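Local structure of type III effector HopU1 (Pseudomonas syringae pv. tomato, 3U0J) at residues 149-154 / 195-200. The protein probably acts as an ADP-ribosyltransferase, moving ADP-ribose from NAD+ onto arginine side chains of target proteins. Numbering follows the deposited sequence.
Sequences KMLSSA and PAFMST
Phe197 reaches from the loop just ahead of strand 199-201 to helix 145-162 and meets two neighbouring residues there, Leu151 over a ring face and Ser152 at the ring edge. The CB of Phe197 points toward the helix, and its CG is set beside the backbone N and anti to the carbonyl carbon (chi1 -65°), which carries the ring out to Leu151. From CG onward every ring atom lies near the same methyl: Phe197 CG and CD1 are each 3.7 Å from Leu151 CD1, and Phe197 CE2, across the ring from its CD1, is 3.9 Å from that methyl. Such even spacing means the methyl sits over the middle of the ring, 3.5 Å from the Phe197 centroid to Leu151 CD1 and only 4° off the ring normal, a CH-pi contact. At the far end, Phe197 CZ also has Leu151 CB 4.0 Å away, so the leucine runs back across the ring in the opposite sense to the phenylalanine. Ser152 OG lies in the ring plane, 3.8 Å from CZ and 3.9 Å from CE1 of Phe197. This hydroxyl is hydrogen-bonded to Ile148 O, one turn back in its own helix, so its approach to the ring is simple packing. Elsewhere, His98 meets the same ring edge-to-face, Leu124 of helix 116-126 packs on it, and Ile95 touches Leu151. The contact thus joins helix 145-162 to the loop leading into Ser199 and Thr200, which probably begin the Ser-Thr-Ser-like motif of arginine-specific ADP-ribosyltransferases; Ser199 OG makes a weak hydrogen bond to Glu241. No hydrogen bond spans the two segments: dispersion and CH-pi attraction hold this buried interface together, and the hydroxyl that Ser152 brings to the ring is already bonded within its own helix.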
loop_
_atom_site.group_PDB
_atom_site.type_symbol
_atom_site.label_atom_id
_atom_site.label_comp_id
_atom_site.label_asym_id
_atom_site.label_seq_id
_atom_site.Cartn_x
_atom_site.Cartn_y
_atom_site.Cartn_z
ATOM N N LYS A 149 5.063 8.051 -7.569
ATOM C CA LYS A 149 4.216 8.473 -8.664
ATOM C C LYS A 149 3.711 7.256 -9.406
ATOM O O LYS A 149 2.536 7.176 -9.731
ATOM C CB LYS A 149 4.936 9.456 -9.601
ATOM C CG LYS A 149 5.466 10.715 -8.905
ATOM C CD LYS A 149 5.738 11.846 -9.895
ATOM C CE LYS A 149 6.699 11.426 -11.020
ATOM N NZ LYS A 149 6.835 12.472 -12.087
ATOM N N MET A 150 4.587 6.290 -9.657
ATOM C CA MET A 150 4.175 5.128 -10.423
ATOM C C MET A 150 3.079 4.380 -9.679
ATOM O O MET A 150 2.081 3.991 -10.288
ATOM C CB MET A 150 5.355 4.216 -10.758
ATOM C CG MET A 150 5.183 3.436 -12.080
ATOM S SD MET A 150 4.612 4.374 -13.527
ATOM C CE MET A 150 3.967 3.010 -14.398
ATOM N N LEU A 151 3.241 4.207 -8.365
ATOM C CA LEU A 151 2.249 3.473 -7.572
ATOM C C LEU A 151 0.919 4.224 -7.566
ATOM O O LEU A 151 -0.150 3.626 -7.744
ATOM C CB LEU A 151 2.724 3.267 -6.138
ATOM C CG LEU A 151 2.475 1.904 -5.480
ATOM C CD1 LEU A 151 2.229 2.055 -3.998
ATOM C CD2 LEU A 151 1.348 1.133 -6.111
ATOM N N SER A 152 0.979 5.538 -7.369
ATOM C CA SER A 152 -0.233 6.331 -7.422
ATOM C C SER A 152 -0.949 6.117 -8.753
ATOM O O SER A 152 -2.135 5.822 -8.782
ATOM C CB SER A 152 0.075 7.807 -7.217
ATOM O OG SER A 152 0.551 8.058 -5.910
ATOM N N SER A 153 -0.223 6.249 -9.853
ATOM C CA SER A 153 -0.824 6.045 -11.166
ATOM C C SER A 153 -1.451 4.661 -11.262
ATOM O O SER A 153 -2.562 4.517 -11.753
ATOM C CB SER A 153 0.203 6.234 -12.285
ATOM O OG SER A 153 -0.388 6.059 -13.565
ATOM N N ALA A 154 -0.737 3.647 -10.783
ATOM C CA ALA A 154 -1.242 2.290 -10.867
ATOM C C ALA A 154 -2.603 2.209 -10.210
ATOM O O ALA A 154 -3.567 1.713 -10.812
ATOM C CB ALA A 154 -0.296 1.325 -10.218
ATOM N N PRO A 195 -1.130 9.086 5.750
ATOM C CA PRO A 195 -0.410 9.761 4.655
ATOM C C PRO A 195 0.194 8.781 3.666
ATOM O O PRO A 195 0.387 9.127 2.500
ATOM C CB PRO A 195 0.702 10.527 5.371
ATOM C CG PRO A 195 0.166 10.715 6.793
ATOM C CD PRO A 195 -0.650 9.488 7.081
ATOM N N ALA A 196 0.493 7.566 4.109
ATOM C CA ALA A 196 1.098 6.590 3.209
ATOM C C ALA A 196 0.026 5.779 2.481
ATOM O O ALA A 196 -1.155 6.079 2.590
ATOM C CB ALA A 196 2.051 5.697 3.963
ATOM N N PHE A 197 0.447 4.758 1.740
ATOM C CA PHE A 197 -0.468 3.884 1.009
ATOM C C PHE A 197 -1.029 2.835 1.949
ATOM O O PHE A 197 -0.314 1.896 2.285
ATOM C CB PHE A 197 0.310 3.153 -0.096
ATOM C CG PHE A 197 0.852 4.056 -1.152
ATOM C CD1 PHE A 197 0.061 4.451 -2.211
ATOM C CD2 PHE A 197 2.132 4.530 -1.076
ATOM C CE1 PHE A 197 0.545 5.308 -3.177
ATOM C CE2 PHE A 197 2.623 5.391 -2.030
ATOM C CZ PHE A 197 1.831 5.774 -3.089
ATOM N N MET A 198 -2.286 2.955 2.368
ATOM C CA MET A 198 -2.845 1.956 3.276
ATOM C C MET A 198 -3.079 0.615 2.606
ATOM O O MET A 198 -3.559 0.525 1.465
ATOM C CB MET A 198 -4.132 2.410 3.945
ATOM C CG MET A 198 -4.369 1.650 5.253
ATOM S SD MET A 198 -5.970 1.928 6.002
ATOM C CE MET A 198 -5.761 3.566 6.656
ATOM N N SER A 199 -2.724 -0.436 3.325
ATOM C CA SER A 199 -2.837 -1.780 2.800
ATOM C C SER A 199 -3.826 -2.521 3.658
ATOM O O SER A 199 -3.748 -2.479 4.884
ATOM C CB SER A 199 -1.481 -2.472 2.848
ATOM O OG SER A 199 -1.611 -3.831 2.497
ATOM N N THR A 200 -4.766 -3.196 3.025
ATOM C CA THR A 200 -5.851 -3.822 3.765
ATOM C C THR A 200 -6.168 -5.173 3.140
ATOM O O THR A 200 -5.709 -5.465 2.036
ATOM C CB THR A 200 -7.120 -2.933 3.737
ATOM O OG1 THR A 200 -7.712 -2.966 2.426
ATOM C CG2 THR A 200 -6.782 -1.478 4.120
#